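Local structure of prolyl-tRNA synthetase (Naegleria fowleri, 6UYH) at residues E178-E183 and Y265-G270; E182-I187 and Y219-E224; A215-T220 and H240-N245. The protein probably joins proline to its cognate tRNA in an ATP-dependent reaction, as expected of a class II aminoacyl-tRNA synthetase, and binds the inhibitor halofuginone together with an ATP analogue. All coordinates share one frame; numbering follows the deposited sequence.

Interaction 1 of 3, residues E178-E183 and Y265-G270; sequences EEADEE and YQNSWG. With HFG (7-bromo-6-chloro-3-{3-[(2R,3S)-3-hydroxypiperidin-2-yl]-2-oxopropyl}quinazolin-4(3H)-one), chain D.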
loop_
_atom_site.group_PDB
_atom_site.type_symbol
_atom_site.label_atom_id
_atom_site.label_comp_id
_atom_site.label_asym_id
_atom_site.label_seq_id
_atom_site.Cartn_x
_atom_site.Cartn_y
_atom_site.Cartn_z
ATOM N N GLU A 178 20.975 -23.975 4.565
ATOM C CA GLU A 178 20.523 -24.472 3.270
ATOM C C GLU A 178 19.176 -23.868 2.897
ATOM O O GLU A 178 18.983 -23.402 1.769
ATOM C CB GLU A 178 20.455 -26.001 3.289
ATOM N N GLU A 179 18.231 -23.847 3.843
ATOM C CA GLU A 179 16.934 -23.237 3.565
ATOM C C GLU A 179 17.083 -21.763 3.224
ATOM O O GLU A 179 16.430 -21.258 2.301
ATOM C CB GLU A 179 15.997 -23.395 4.761
ATOM C CG GLU A 179 15.594 -24.823 5.066
ATOM C CD GLU A 179 14.630 -24.915 6.240
ATOM O OE1 GLU A 179 13.790 -24.008 6.407
ATOM O OE2 GLU A 179 14.720 -25.898 6.999
ATOM N N ALA A 180 17.924 -21.051 3.973
ATOM C CA ALA A 180 18.089 -19.623 3.740
ATOM C C ALA A 180 18.748 -19.367 2.385
ATOM O O ALA A 180 18.258 -18.557 1.593
ATOM C CB ALA A 180 18.894 -19.002 4.880
ATOM N N ASP A 181 19.838 -20.085 2.090
ATOM C CA ASP A 181 20.493 -19.969 0.784
ATOM C C ASP A 181 19.487 -20.129 -0.350
ATOM O O ASP A 181 19.464 -19.335 -1.293
ATOM C CB ASP A 181 21.596 -21.028 0.638
ATOM C CG ASP A 181 22.848 -20.716 1.442
ATOM O OD1 ASP A 181 23.091 -19.544 1.796
ATOM O OD2 ASP A 181 23.611 -21.665 1.701
ATOM N N GLU A 182 18.634 -21.153 -0.259
ATOM C CA GLU A 182 17.669 -21.420 -1.325
ATOM C C GLU A 182 16.735 -20.236 -1.545
ATOM O O GLU A 182 16.413 -19.892 -2.690
ATOM C CB GLU A 182 16.860 -22.681 -1.006
ATOM C CG GLU A 182 15.828 -23.024 -2.071
ATOM C CD GLU A 182 14.768 -24.002 -1.586
ATOM O OE1 GLU A 182 14.841 -24.440 -0.418
ATOM O OE2 GLU A 182 13.857 -24.327 -2.377
ATOM N N GLU A 183 16.283 -19.600 -0.464
ATOM C CA GLU A 183 15.369 -18.471 -0.627
ATOM C C GLU A 183 16.059 -17.275 -1.278
ATOM O O GLU A 183 15.453 -16.585 -2.105
ATOM C CB GLU A 183 14.769 -18.051 0.710
ATOM C CG GLU A 183 13.790 -16.878 0.516
ATOM C CD GLU A 183 13.408 -16.151 1.789
ATOM O OE1 GLU A 183 14.274 -15.489 2.394
ATOM O OE2 GLU A 183 12.226 -16.220 2.175
ATOM N N TYR A 265 18.994 -18.572 11.007
ATOM C CA TYR A 265 19.560 -18.013 9.789
ATOM C C TYR A 265 18.537 -17.072 9.171
ATOM O O TYR A 265 17.339 -17.376 9.152
ATOM C CB TYR A 265 19.930 -19.122 8.809
ATOM C CG TYR A 265 21.129 -19.922 9.273
ATOM C CD1 TYR A 265 22.400 -19.636 8.788
ATOM C CD2 TYR A 265 20.992 -20.931 10.214
ATOM C CE1 TYR A 265 23.510 -20.352 9.215
ATOM C CE2 TYR A 265 22.101 -21.656 10.648
ATOM C CZ TYR A 265 23.354 -21.353 10.143
ATOM O OH TYR A 265 24.460 -22.057 10.561
ATOM N N GLN A 266 19.000 -15.915 8.697
ATOM C CA GLN A 266 18.096 -14.900 8.172
ATOM C C GLN A 266 18.524 -14.421 6.796
ATOM O O GLN A 266 19.707 -14.450 6.441
ATOM C CB GLN A 266 18.002 -13.679 9.081
ATOM C CG GLN A 266 17.290 -13.946 10.396
ATOM C CD GLN A 266 17.410 -12.772 11.333
ATOM O OE1 GLN A 266 18.374 -12.674 12.095
ATOM N NE2 GLN A 266 16.444 -11.855 11.268
ATOM N N ASN A 267 17.527 -13.967 6.036
ATOM C CA ASN A 267 17.700 -13.229 4.793
ATOM C C ASN A 267 16.896 -11.937 4.877
ATOM O O ASN A 267 15.939 -11.835 5.650
ATOM C CB ASN A 267 17.191 -14.001 3.569
ATOM C CG ASN A 267 17.827 -15.352 3.410
ATOM O OD1 ASN A 267 18.982 -15.578 3.795
ATOM N ND2 ASN A 267 17.081 -16.266 2.803
ATOM N N SER A 268 17.262 -10.964 4.041
ATOM C CA SER A 268 16.355 -9.861 3.726
ATOM C C SER A 268 16.558 -9.466 2.270
ATOM O O SER A 268 17.596 -9.748 1.671
ATOM C CB SER A 268 16.541 -8.655 4.671
ATOM O OG SER A 268 17.795 -8.030 4.477
ATOM N N TRP A 269 15.540 -8.834 1.684
ATOM C CA TRP A 269 15.554 -8.581 0.251
ATOM C C TRP A 269 14.593 -7.437 -0.040
ATOM O O TRP A 269 13.551 -7.325 0.607
ATOM C CB TRP A 269 15.172 -9.839 -0.557
ATOM C CG TRP A 269 14.355 -10.903 0.205
ATOM C CD1 TRP A 269 14.846 -11.911 0.998
ATOM C CD2 TRP A 269 12.918 -11.062 0.205
ATOM N NE1 TRP A 269 13.808 -12.678 1.499
ATOM C CE2 TRP A 269 12.617 -12.179 1.027
ATOM C CE3 TRP A 269 11.866 -10.377 -0.418
ATOM C CZ2 TRP A 269 11.308 -12.621 1.250
ATOM C CZ3 TRP A 269 10.546 -10.819 -0.189
ATOM C CH2 TRP A 269 10.287 -11.927 0.641
ATOM N N GLY A 270 14.958 -6.577 -0.985
ATOM C CA GLY A 270 14.115 -5.432 -1.299
ATOM C C GLY A 270 14.172 -5.049 -2.761
ATOM O O GLY A 270 15.193 -5.223 -3.434
HETATM O "O4'" HFG D . 18.557 -1.505 3.721
HETATM C C21 HFG D . 19.579 -2.153 3.628
HETATM C "C3'" HFG D . 19.571 -3.665 3.645
HETATM C "C2'" HFG D . 18.272 -4.331 3.171
HETATM N "N1'" HFG D . 17.145 -4.079 4.078
HETATM C "C6'" HFG D . 15.952 -4.843 3.694
HETATM C "C5'" HFG D . 15.494 -4.512 2.299
HETATM C "C4'" HFG D . 16.642 -4.688 1.302
HETATM C C39 HFG D . 17.874 -3.924 1.751
HETATM O "O7'" HFG D . 18.954 -4.177 0.847
HETATM C "C1'" HFG D . 20.948 -1.468 3.508
HETATM N N3 HFG D . 20.923 -0.102 4.024
HETATM C C4 HFG D . 20.776 0.070 5.394
HETATM O O11 HFG D . 20.719 -0.885 6.147
HETATM C C10 HFG D . 20.657 1.475 5.805
HETATM C C5 HFG D . 20.520 1.802 7.153
HETATM C C2 HFG D . 20.961 0.960 3.161
HETATM N N1 HFG D . 20.844 2.200 3.478
HETATM C C9 HFG D . 20.669 2.479 4.834
HETATM C C8 HFG D . 20.483 3.809 5.213
HETATM C C7 HFG D . 20.319 4.112 6.554
HETATM BR BR1 HFG D . 19.964 5.912 7.021
HETATM C C6 HFG D . 20.368 3.126 7.516
HETATM CL CL1 HFG D . 20.297 3.518 9.208
#
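Asn267 spends both amide hydrogens on the helix segment 178-183: ND2 donates to the backbone O of Ala180 at 2.8 Å and to Glu183 OE1 at 2.9 Å. The second bond is the straighter, with an N-H...O angle of 166°, and OE1 lies close to the amide plane. Trp269 NE1 also donates to Glu183 OE1, at 3.0 Å, so this carboxylate oxygen accepts twice. The two donors come from opposite faces of the carboxylate: the indole N-H from well above the plane, the amide on the anti side and tilted out of it. An extended Glu183 side chain, with CG anti to the backbone N (chi1 -179°), carries the carboxylate to the indole edge, where carboxylate and ring planes stand 86° apart. The remaining oxygens are bonded too, Glu183 OE2 to Ser172 OG and Asn267 OD1 to His241 ND1. Ala180 CB packs 4.1 Å from Tyr265 CB. Strand 261-272 also lines the inhibitor pocket of the class II core with Ser268, Trp269 and Gly270, Gly270 N lying 3.4 Å from halofuginone C4'. The two segments run nearly parallel, and helix 177-198 packs on this strand, which lies between strands 164-174 and 232-243.

Interaction 2 of 3, residues E182-I187 and Y219-E224; sequences EEVFTI and YTTTVE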
loop_
_atom_site.group_PDB
_atom_site.type_symbol
_atom_site.label_atom_id
_atom_site.label_comp_id
_atom_site.label_asym_id
_atom_site.label_seq_id
_atom_site.Cartn_x
_atom_site.Cartn_y
_atom_site.Cartn_z
ATOM N N GLU A 182 18.634 -21.153 -0.259
ATOM C CA GLU A 182 17.669 -21.420 -1.325
ATOM C C GLU A 182 16.735 -20.236 -1.545
ATOM O O GLU A 182 16.413 -19.892 -2.690
ATOM C CB GLU A 182 16.860 -22.681 -1.006
ATOM C CG GLU A 182 15.828 -23.024 -2.071
ATOM C CD GLU A 182 14.768 -24.002 -1.586
ATOM O OE1 GLU A 182 14.841 -24.440 -0.418
ATOM O OE2 GLU A 182 13.857 -24.327 -2.377
ATOM N N GLU A 183 16.283 -19.600 -0.464
ATOM C CA GLU A 183 15.369 -18.471 -0.627
ATOM C C GLU A 183 16.059 -17.275 -1.278
ATOM O O GLU A 183 15.453 -16.585 -2.105
ATOM C CB GLU A 183 14.769 -18.051 0.710
ATOM C CG GLU A 183 13.790 -16.878 0.516
ATOM C CD GLU A 183 13.408 -16.151 1.789
ATOM O OE1 GLU A 183 14.274 -15.489 2.394
ATOM O OE2 GLU A 183 12.226 -16.220 2.175
ATOM N N VAL A 184 17.322 -17.004 -0.918
ATOM C CA VAL A 184 18.033 -15.869 -1.516
ATOM C C VAL A 184 17.921 -15.908 -3.037
ATOM O O VAL A 184 17.580 -14.908 -3.687
ATOM C CB VAL A 184 19.510 -15.857 -1.077
ATOM C CG1 VAL A 184 20.289 -14.802 -1.908
ATOM C CG2 VAL A 184 19.632 -15.573 0.409
ATOM N N PHE A 185 18.191 -17.073 -3.625
ATOM C CA PHE A 185 18.250 -17.156 -5.081
ATOM C C PHE A 185 16.865 -17.303 -5.693
ATOM O O PHE A 185 16.651 -16.893 -6.841
ATOM C CB PHE A 185 19.204 -18.289 -5.485
ATOM C CG PHE A 185 20.632 -17.988 -5.130
ATOM C CD1 PHE A 185 21.426 -17.230 -5.985
ATOM C CD2 PHE A 185 21.158 -18.396 -3.912
ATOM C CE1 PHE A 185 22.734 -16.916 -5.652
ATOM C CE2 PHE A 185 22.467 -18.089 -3.569
ATOM C CZ PHE A 185 23.257 -17.348 -4.442
ATOM N N THR A 186 15.917 -17.858 -4.934
ATOM C CA THR A 186 14.512 -17.851 -5.339
ATOM C C THR A 186 13.976 -16.424 -5.459
ATOM O O THR A 186 13.308 -16.076 -6.445
ATOM C CB THR A 186 13.692 -18.662 -4.333
ATOM O OG1 THR A 186 14.106 -20.035 -4.378
ATOM C CG2 THR A 186 12.194 -18.560 -4.638
ATOM N N ILE A 187 14.257 -15.576 -4.462
ATOM C CA ILE A 187 13.807 -14.185 -4.537
ATOM C C ILE A 187 14.542 -13.456 -5.652
ATOM O O ILE A 187 13.951 -12.647 -6.378
ATOM C CB ILE A 187 13.988 -13.471 -3.178
ATOM C CG1 ILE A 187 13.105 -14.125 -2.095
ATOM C CG2 ILE A 187 13.643 -11.972 -3.293
ATOM C CD1 ILE A 187 11.607 -13.992 -2.345
ATOM N N TYR A 219 26.553 -12.546 2.478
ATOM C CA TYR A 219 26.756 -12.246 1.068
ATOM C C TYR A 219 25.505 -11.583 0.514
ATOM O O TYR A 219 24.399 -11.789 1.025
ATOM C CB TYR A 219 27.107 -13.497 0.255
ATOM C CG TYR A 219 26.027 -14.557 0.176
ATOM C CD1 TYR A 219 26.049 -15.664 1.024
ATOM C CD2 TYR A 219 25.010 -14.474 -0.765
ATOM C CE1 TYR A 219 25.076 -16.648 0.948
ATOM C CE2 TYR A 219 24.021 -15.445 -0.839
ATOM C CZ TYR A 219 24.064 -16.526 0.013
ATOM O OH TYR A 219 23.096 -17.493 -0.070
ATOM N N THR A 220 25.696 -10.783 -0.538
ATOM C CA THR A 220 24.637 -9.993 -1.153
ATOM C C THR A 220 24.545 -10.345 -2.630
ATOM O O THR A 220 25.567 -10.355 -3.330
ATOM C CB THR A 220 24.916 -8.494 -0.990
ATOM O OG1 THR A 220 24.861 -8.143 0.397
ATOM C CG2 THR A 220 23.898 -7.661 -1.754
ATOM N N THR A 221 23.333 -10.633 -3.102
ATOM C CA THR A 221 23.108 -10.840 -4.525
ATOM C C THR A 221 22.316 -9.662 -5.078
ATOM O O THR A 221 21.611 -8.965 -4.341
ATOM C CB THR A 221 22.370 -12.168 -4.818
ATOM O OG1 THR A 221 21.027 -12.119 -4.304
ATOM C CG2 THR A 221 23.126 -13.354 -4.197
ATOM N N THR A 222 22.465 -9.424 -6.383
ATOM C CA THR A 222 21.847 -8.275 -7.031
ATOM C C THR A 222 21.396 -8.671 -8.429
ATOM O O THR A 222 21.929 -9.611 -9.018
ATOM C CB THR A 222 22.844 -7.088 -7.099
ATOM O OG1 THR A 222 22.252 -5.980 -7.781
ATOM C CG2 THR A 222 24.125 -7.490 -7.825
ATOM N N VAL A 223 20.392 -7.965 -8.952
ATOM C CA VAL A 223 20.120 -7.953 -10.389
ATOM C C VAL A 223 20.591 -6.606 -10.924
ATOM O O VAL A 223 20.095 -5.550 -10.508
ATOM C CB VAL A 223 18.639 -8.210 -10.718
ATOM C CG1 VAL A 223 18.320 -9.700 -10.558
ATOM C CG2 VAL A 223 17.702 -7.373 -9.825
ATOM N N GLU A 224 21.576 -6.639 -11.810
ATOM C CA GLU A 224 22.097 -5.428 -12.430
ATOM C C GLU A 224 21.349 -5.141 -13.722
ATOM O O GLU A 224 21.041 -6.059 -14.486
ATOM C CB GLU A 224 23.587 -5.568 -12.719
ATOM C CG GLU A 224 24.425 -5.661 -11.451
ATOM C CD GLU A 224 24.325 -4.404 -10.615
ATOM O OE1 GLU A 224 24.701 -3.325 -11.130
ATOM O OE2 GLU A 224 23.846 -4.488 -9.461
#
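Val184 projects from helix segment 182-187 into the angle between Tyr219 and Thr221. Its CB lies 4.1 Å from Tyr219 OH, and from there the two branches part. CG1, anti to the backbone N (chi1 170°), makes most of the contacts: it meets Thr221 OG1 at 3.7 Å and Tyr219 CE2 at 3.9 Å, and touches Thr221 CG2. CG2, beside the backbone N, comes to 4.0 Å from Tyr219 OH. Phe185 flanks the valine, with its CE2 3.6 Å from Tyr219 OH and its CE1 3.9 Å from Thr221 CG2; both approaches to the phenyl ring are oblique. Within the helix, Val184 CG1 lies above one face of this ring, offset toward its rim. No hydrogen bond crosses between the segments, so van der Waals packing carries the contact. The polar tips beside it are bonded elsewhere: Tyr219 OH to Asp181 OD1, a turn before Val184 in helix 177-198, and Thr221 OG1 to the backbone O of Ser239. Helix and strand segments run at 14° with axes 9.4 Å apart, helix on sheet within the class II core. Leu188 of the same helix continues the packing onto Thr221 and Val223, while strand 232-243 lies beside 219-227 and Leu480 touches Phe185.

Interaction 3 of 3, residues A215-T220 and H240-N245; sequences AGADYT and HHLGQN. With HFG (7-bromo-6-chloro-3-{3-[(2R,3S)-3-hydroxypiperidin-2-yl]-2-oxopropyl}quinazolin-4(3H)-one), chain D.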
loop_
_atom_site.group_PDB
_atom_site.type_symbol
_atom_site.label_atom_id
_atom_site.label_comp_id
_atom_site.label_asym_id
_atom_site.label_seq_id
_atom_site.Cartn_x
_atom_site.Cartn_y
_atom_site.Cartn_z
ATOM N N ALA A 215 26.814 -4.447 4.832
ATOM C CA ALA A 215 27.748 -4.736 5.917
ATOM C C ALA A 215 27.184 -5.752 6.906
ATOM O O ALA A 215 27.950 -6.473 7.560
ATOM C CB ALA A 215 28.129 -3.444 6.640
ATOM N N GLY A 216 25.869 -5.833 7.030
ATOM C CA GLY A 216 25.275 -6.852 7.865
ATOM C C GLY A 216 25.088 -8.213 7.227
ATOM O O GLY A 216 24.588 -9.120 7.897
ATOM N N ALA A 217 25.471 -8.402 5.965
ATOM C CA ALA A 217 25.189 -9.649 5.266
ATOM C C ALA A 217 26.430 -10.523 5.176
ATOM O O ALA A 217 27.560 -10.032 5.113
ATOM C CB ALA A 217 24.646 -9.384 3.854
ATOM N N ASP A 218 26.206 -11.841 5.187
ATOM C CA ASP A 218 27.274 -12.759 4.802
ATOM C C ASP A 218 27.585 -12.620 3.319
ATOM O O ASP A 218 28.757 -12.576 2.928
ATOM C CB ASP A 218 26.896 -14.198 5.146
ATOM C CG ASP A 218 27.187 -14.543 6.602
ATOM O OD1 ASP A 218 27.887 -13.759 7.281
ATOM O OD2 ASP A 218 26.712 -15.600 7.069
ATOM N N TYR A 219 26.553 -12.546 2.478
ATOM C CA TYR A 219 26.756 -12.246 1.068
ATOM C C TYR A 219 25.505 -11.583 0.514
ATOM O O TYR A 219 24.399 -11.789 1.025
ATOM C CB TYR A 219 27.107 -13.497 0.255
ATOM C CG TYR A 219 26.027 -14.557 0.176
ATOM C CD1 TYR A 219 26.049 -15.664 1.024
ATOM C CD2 TYR A 219 25.010 -14.474 -0.765
ATOM C CE1 TYR A 219 25.076 -16.648 0.948
ATOM C CE2 TYR A 219 24.021 -15.445 -0.839
ATOM C CZ TYR A 219 24.064 -16.526 0.013
ATOM O OH TYR A 219 23.096 -17.493 -0.070
ATOM N N THR A 220 25.696 -10.783 -0.538
ATOM C CA THR A 220 24.637 -9.993 -1.153
ATOM C C THR A 220 24.545 -10.345 -2.630
ATOM O O THR A 220 25.567 -10.355 -3.330
ATOM C CB THR A 220 24.916 -8.494 -0.990
ATOM O OG1 THR A 220 24.861 -8.143 0.397
ATOM C CG2 THR A 220 23.898 -7.661 -1.754
ATOM N N HIS A 240 19.831 -10.554 0.203
ATOM C CA HIS A 240 20.933 -10.824 1.123
ATOM C C HIS A 240 20.727 -12.137 1.853
ATOM O O HIS A 240 19.624 -12.416 2.330
ATOM C CB HIS A 240 21.042 -9.755 2.216
ATOM C CG HIS A 240 21.095 -8.350 1.722
ATOM N ND1 HIS A 240 22.223 -7.806 1.148
ATOM C CD2 HIS A 240 20.176 -7.358 1.765
ATOM C CE1 HIS A 240 21.987 -6.548 0.830
ATOM N NE2 HIS A 240 20.754 -6.249 1.201
ATOM N N HIS A 241 21.809 -12.900 2.023
ATOM C CA HIS A 241 21.882 -13.870 3.107
ATOM C C HIS A 241 22.563 -13.200 4.297
ATOM O O HIS A 241 23.720 -12.773 4.201
ATOM C CB HIS A 241 22.631 -15.134 2.695
ATOM C CG HIS A 241 22.751 -16.142 3.801
ATOM N ND1 HIS A 241 21.662 -16.582 4.526
ATOM C CD2 HIS A 241 23.827 -16.778 4.318
ATOM C CE1 HIS A 241 22.061 -17.447 5.440
ATOM N NE2 HIS A 241 23.373 -17.587 5.335
ATOM N N LEU A 242 21.840 -13.084 5.407
ATOM C CA LEU A 242 22.356 -12.407 6.587
ATOM C C LEU A 242 23.060 -13.365 7.539
ATOM O O LEU A 242 23.654 -12.916 8.527
ATOM C CB LEU A 242 21.215 -11.670 7.310
ATOM C CG LEU A 242 20.365 -10.685 6.490
ATOM C CD1 LEU A 242 19.201 -10.153 7.341
ATOM C CD2 LEU A 242 21.212 -9.529 5.952
ATOM N N GLY A 243 23.043 -14.660 7.238
ATOM C CA GLY A 243 23.629 -15.641 8.126
ATOM C C GLY A 243 22.997 -15.554 9.495
ATOM O O GLY A 243 21.776 -15.417 9.637
ATOM N N GLN A 244 23.844 -15.610 10.521
ATOM C CA GLN A 244 23.427 -15.429 11.904
ATOM C C GLN A 244 23.880 -14.082 12.459
ATOM O O GLN A 244 23.896 -13.889 13.679
ATOM C CB GLN A 244 23.957 -16.577 12.762
ATOM C CG GLN A 244 23.435 -17.946 12.332
ATOM C CD GLN A 244 24.134 -19.090 13.038
ATOM O OE1 GLN A 244 25.345 -19.053 13.248
ATOM N NE2 GLN A 244 23.368 -20.113 13.416
ATOM N N ASN A 245 24.233 -13.144 11.579
ATOM C CA ASN A 245 24.756 -11.857 12.027
ATOM C C ASN A 245 23.723 -11.068 12.819
ATOM O O ASN A 245 24.042 -10.490 13.865
ATOM C CB ASN A 245 25.238 -11.049 10.821
ATOM C CG ASN A 245 26.407 -11.709 10.116
ATOM O OD1 ASN A 245 27.270 -12.307 10.758
ATOM N ND2 ASN A 245 26.442 -11.610 8.795
HETATM O "O4'" HFG D . 18.557 -1.505 3.721
HETATM C C21 HFG D . 19.579 -2.153 3.628
HETATM C "C3'" HFG D . 19.571 -3.665 3.645
HETATM C "C2'" HFG D . 18.272 -4.331 3.171
HETATM N "N1'" HFG D . 17.145 -4.079 4.078
HETATM C "C6'" HFG D . 15.952 -4.843 3.694
HETATM C "C5'" HFG D . 15.494 -4.512 2.299
HETATM C "C4'" HFG D . 16.642 -4.688 1.302
HETATM C C39 HFG D . 17.874 -3.924 1.751
HETATM O "O7'" HFG D . 18.954 -4.177 0.847
HETATM C "C1'" HFG D . 20.948 -1.468 3.508
HETATM N N3 HFG D . 20.923 -0.102 4.024
HETATM C C4 HFG D . 20.776 0.070 5.394
HETATM O O11 HFG D . 20.719 -0.885 6.147
HETATM C C10 HFG D . 20.657 1.475 5.805
HETATM C C5 HFG D . 20.520 1.802 7.153
HETATM C C2 HFG D . 20.961 0.960 3.161
HETATM N N1 HFG D . 20.844 2.200 3.478
HETATM C C9 HFG D . 20.669 2.479 4.834
HETATM C C8 HFG D . 20.483 3.809 5.213
HETATM C C7 HFG D . 20.319 4.112 6.554
HETATM BR BR1 HFG D . 19.964 5.912 7.021
HETATM C C6 HFG D . 20.368 3.126 7.516
HETATM CL CL1 HFG D . 20.297 3.518 9.208
HETATM O O HOH W 1 26.731 -15.665 10.025
HETATM O O HOH W 2 25.878 -17.963 6.675
#
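Tyr219 and His241 form an antiparallel hydrogen-bonded pair, His241 N to Tyr219 O at 3.0 Å, and Thr220 and His240 the following non-hydrogen-bonded pair. This is the open end of a hairpin (strands 219-227 and 232-243) in the class II core. A classic beta bulge sets Asp218 and Tyr219 together opposite His241, whose O receives weak bonds from both backbone nitrogens. Over the Tyr219 ring lies His241 CB, a CH-pi contact 3.6 Å from the centroid and 24° off the normal; the His241 ring, whose CG lies opposite the backbone N, meets the tyrosine obliquely, its ND1 bonded to Asn267 OD1. Asn245 ND2 donates to Gly216 O and, at 3.0 Å, to Asp218 OD1 from above the carboxylate plane. The Asp218 carboxylate stands at 90° to that amide, and one water links its OD2 to Gln244 N. Gly243, at positive phi in a type II' turn, has its CA 3.3 Å from Asp218 OD2. On the face opposite Tyr219 and His241, Thr220 OG1 and His240 ND1 share a hydrogen bond of 2.8 Å at the imidazole edge. Across that ring, His240 NE2 donates to halofuginone O7' at 2.8 Å, N-H...O angle 157°.

Interactions 1 and 2 pack successive turns of helix 177-198 onto strands 261-272 and 219-227, and interaction 3 pairs the latter with strand 232-243, which lies between them in the sheet. Interaction 1 is the most buried, and polar groups bonded to one another carry it; interaction 2, partly buried, is mainly apolar; interaction 3 combines backbone pairing with a water-bridged, more exposed loop end. Direct contacts join them: Gln266 O to Leu242 N at 2.7 Å, a probable hydrogen bond between interactions 1 and 3, and Val184 CG2 against His241 CB between interactions 2 and 3. Halofuginone touches interactions 1 and 3, by van der Waals approach in the first and a hydrogen bond in the second.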